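Local atomic coordinates of colicin-B (Escherichia coli, PDB entry 1RH1), a protein that forms channels that depolarise the cytoplasmic membrane of Escherichia coli and closely related bacteria, dissipating the energy of the cell. Residues S92-E97 / P240-D245. Numbering follows the deposited sequence.
Sequences SPWGNE and PEIQED
Ile242 CD1 lies near the plane at the edge of the Trp94 indole, 3.3 Å from Trp94 CZ3, close for two carbons. Pro240 CA approaches Trp94 CH2 obliquely at 3.7 Å, while the ring of Phe65 meets the indole at an inclination. With CG anti to the backbone N (chi1 179°), the long, flat indole sets its hydrocarbon benzo edge against Pro240 and Ile242, whose CG1 branch carries CD1 to it.

The amide of Asn96 lies alongside the Pro240 ring, an apolar flank, with Asn96 OD1 3.3 Å from Pro240 CB. Its short side chain offers an N-H near the backbone: Asn96 ND2 donates to Glu241 OE2 (2.9 Å, N-H...O 160°), on the anti side and 31° out of the carboxylate plane. A bent Glu241 chain brings that oxygen back toward Asn96. Asn96 N also donates to Pro240 O at 2.9 Å. Gly95 suits its positive phi and, lacking a side chain, avoids crowding Trp94 CE3 and Pro240 O.

The contact joins the loop between strand 87-90 and helix 99-110 to the one before strand 247-248. At this surface the neutral amide would partly offset the Glu241 charge, while the backbone bond helps set the loops' spacing.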
ATOM      1  N   SER A  92       7.727 -35.715   3.565  1.00  7.75           N
ATOM      2  CA  SER A  92       8.890 -35.046   4.131  1.00  6.97           C
ATOM      3  C   SER A  92       9.799 -34.553   3.019  1.00  7.78           C
ATOM      4  O   SER A  92       9.574 -34.963   1.877  1.00 13.46           O
ATOM      5  CB  SER A  92       9.619 -36.039   4.994  1.00 10.40           C
ATOM      6  OG  SER A  92      10.135 -35.381   6.143  1.00 21.43           O
ATOM      7  N   PRO A  93      10.812 -33.699   3.209  1.00  7.58           N
ATOM      8  CA  PRO A  93      11.774 -33.369   2.172  1.00  6.39           C
ATOM      9  C   PRO A  93      12.359 -34.536   1.395  1.00  8.70           C
ATOM     10  O   PRO A  93      12.864 -35.529   1.933  1.00 12.79           O
ATOM     11  CB  PRO A  93      12.805 -32.553   2.906  1.00  2.81           C
ATOM     12  CG  PRO A  93      11.909 -31.682   3.742  1.00  5.57           C
ATOM     13  CD  PRO A  93      10.906 -32.711   4.281  1.00  6.18           C
ATOM     14  N   TRP A  94      12.107 -34.403   0.090  1.00  8.77           N
ATOM     15  CA  TRP A  94      12.648 -35.283  -0.938  1.00  8.61           C
ATOM     16  C   TRP A  94      12.638 -34.550  -2.284  1.00  7.31           C
ATOM     17  O   TRP A  94      11.805 -33.672  -2.525  1.00  9.07           O
ATOM     18  CB  TRP A  94      11.803 -36.552  -1.013  1.00  8.04           C
ATOM     19  CG  TRP A  94      12.255 -37.545  -2.066  1.00  6.49           C
ATOM     20  CD1 TRP A  94      13.187 -38.498  -1.783  1.00  4.95           C
ATOM     21  CD2 TRP A  94      11.816 -37.603  -3.364  1.00  7.32           C
ATOM     22  NE1 TRP A  94      13.353 -39.170  -2.899  1.00  7.49           N
ATOM     23  CE2 TRP A  94      12.564 -38.674  -3.864  1.00  5.32           C
ATOM     24  CE3 TRP A  94      10.917 -36.918  -4.182  1.00  3.29           C
ATOM     25  CZ2 TRP A  94      12.418 -39.075  -5.188  1.00  5.84           C
ATOM     26  CZ3 TRP A  94      10.775 -37.320  -5.502  1.00  2.32           C
ATOM     27  CH2 TRP A  94      11.516 -38.387  -6.003  1.00  4.31           C
ATOM     28  N   GLY A  95      13.610 -34.880  -3.147  1.00  5.74           N
ATOM     29  CA  GLY A  95      13.665 -34.410  -4.523  1.00  5.27           C
ATOM     30  C   GLY A  95      14.092 -32.978  -4.772  1.00  9.32           C
ATOM     31  O   GLY A  95      14.305 -32.163  -3.870  1.00 10.61           O
ATOM     32  N   ASN A  96      14.190 -32.701  -6.075  1.00  9.51           N
ATOM     33  CA  ASN A  96      14.671 -31.413  -6.566  1.00 10.15           C
ATOM     34  C   ASN A  96      13.576 -30.357  -6.586  1.00 10.54           C
ATOM     35  O   ASN A  96      12.603 -30.432  -7.347  1.00 12.52           O
ATOM     36  CB  ASN A  96      15.236 -31.569  -7.978  1.00  8.63           C
ATOM     37  CG  ASN A  96      16.078 -32.825  -8.209  1.00 13.01           C
ATOM     38  OD1 ASN A  96      16.787 -33.343  -7.338  1.00 14.26           O
ATOM     39  ND2 ASN A  96      15.992 -33.354  -9.427  1.00 11.59           N
ATOM     40  N   GLU A  97      13.710 -29.385  -5.692  1.00  7.99           N
ATOM     41  CA  GLU A  97      12.758 -28.298  -5.650  1.00 12.79           C
ATOM     42  C   GLU A  97      13.385 -26.982  -6.060  1.00 15.52           C
ATOM     43  O   GLU A  97      14.606 -26.842  -5.911  1.00 19.36           O
ATOM     44  CB  GLU A  97      12.183 -28.223  -4.248  1.00 13.59           C
ATOM     45  CG  GLU A  97      13.123 -28.390  -3.063  1.00 16.10           C
ATOM     46  CD  GLU A  97      13.895 -27.140  -2.686  1.00 15.87           C
ATOM     47  OE1 GLU A  97      13.299 -26.220  -2.121  1.00 14.78           O
ATOM     48  OE2 GLU A  97      15.095 -27.113  -2.952  1.00 17.30           O
ATOM     49  N   PRO A 240      13.825 -37.731  -8.919  1.00 17.03           N
ATOM     50  CA  PRO A 240      13.822 -36.471  -8.201  1.00 15.99           C
ATOM     51  C   PRO A 240      13.252 -35.275  -8.922  1.00 15.13           C
ATOM     52  O   PRO A 240      13.008 -34.266  -8.264  1.00 16.58           O
ATOM     53  CB  PRO A 240      15.259 -36.283  -7.810  1.00 14.28           C
ATOM     54  CG  PRO A 240      16.030 -36.988  -8.883  1.00 15.50           C
ATOM     55  CD  PRO A 240      15.192 -38.243  -9.029  1.00 15.15           C
ATOM     56  N   GLU A 241      13.007 -35.371 -10.238  1.00 16.58           N
ATOM     57  CA  GLU A 241      12.458 -34.238 -10.953  1.00 17.62           C
ATOM     58  C   GLU A 241      11.023 -33.810 -10.713  1.00 21.17           C
ATOM     59  O   GLU A 241      10.834 -32.689 -10.228  1.00 22.85           O
ATOM     60  CB  GLU A 241      12.614 -34.418 -12.451  1.00 17.30           C
ATOM     61  CG  GLU A 241      13.884 -33.716 -12.923  1.00 21.64           C
ATOM     62  CD  GLU A 241      14.001 -32.264 -12.461  1.00 24.82           C
ATOM     63  OE1 GLU A 241      13.162 -31.443 -12.839  1.00 33.73           O
ATOM     64  OE2 GLU A 241      14.919 -31.948 -11.705  1.00 25.27           O
ATOM     65  N   ILE A 242      10.002 -34.641 -10.979  1.00 18.55           N
ATOM     66  CA  ILE A 242       8.585 -34.290 -10.833  1.00 13.73           C
ATOM     67  C   ILE A 242       8.322 -33.080 -11.753  1.00 17.32           C
ATOM     68  O   ILE A 242       8.352 -31.904 -11.361  1.00 17.03           O
ATOM     69  CB  ILE A 242       8.210 -33.952  -9.325  1.00  8.37           C
ATOM     70  CG1 ILE A 242       8.313 -35.099  -8.366  1.00  7.87           C
ATOM     71  CG2 ILE A 242       6.729 -33.667  -9.269  1.00 12.73           C
ATOM     72  CD1 ILE A 242       9.671 -35.773  -8.225  1.00 10.94           C
ATOM     73  N   GLN A 243       8.164 -33.397 -13.047  1.00 15.15           N
ATOM     74  CA  GLN A 243       7.879 -32.397 -14.071  1.00 15.41           C
ATOM     75  C   GLN A 243       6.384 -32.335 -14.302  1.00 11.32           C
ATOM     76  O   GLN A 243       5.798 -33.330 -14.719  1.00 12.48           O
ATOM     77  CB  GLN A 243       8.548 -32.756 -15.390  1.00 18.32           C
ATOM     78  CG  GLN A 243      10.020 -33.037 -15.197  1.00 24.70           C
ATOM     79  CD  GLN A 243      10.795 -33.208 -16.492  1.00 28.00           C
ATOM     80  OE1 GLN A 243      11.110 -32.218 -17.151  1.00 30.23           O
ATOM     81  NE2 GLN A 243      11.147 -34.443 -16.874  1.00 30.17           N
ATOM     82  N   GLU A 244       5.733 -31.213 -13.999  1.00  8.96           N
ATOM     83  CA  GLU A 244       4.307 -31.066 -14.253  1.00  9.49           C
ATOM     84  C   GLU A 244       4.075 -30.483 -15.628  1.00 10.99           C
ATOM     85  O   GLU A 244       4.955 -29.806 -16.179  1.00 17.63           O
ATOM     86  CB  GLU A 244       3.641 -30.137 -13.253  1.00 13.45           C
ATOM     87  CG  GLU A 244       3.391 -30.739 -11.877  1.00 20.10           C
ATOM     88  CD  GLU A 244       2.457 -31.946 -11.849  1.00 25.28           C
ATOM     89  OE1 GLU A 244       2.654 -32.803 -10.989  1.00 26.68           O
ATOM     90  OE2 GLU A 244       1.541 -32.033 -12.674  1.00 28.23           O
ATOM     91  N   ASP A 245       2.910 -30.750 -16.224  1.00  9.04           N
ATOM     92  CA  ASP A 245       2.638 -30.171 -17.516  1.00 10.53           C
ATOM     93  C   ASP A 245       2.036 -28.788 -17.276  1.00  7.36           C
ATOM     94  O   ASP A 245       1.149 -28.572 -16.439  1.00  9.58           O
ATOM     95  CB  ASP A 245       1.696 -31.102 -18.293  1.00 15.52           C
ATOM     96  CG  ASP A 245       2.306 -32.462 -18.678  1.00 21.00           C
ATOM     97  OD1 ASP A 245       3.454 -32.493 -19.130  1.00 22.28           O
ATOM     98  OD2 ASP A 245       1.637 -33.496 -18.537  1.00 24.91           O
TER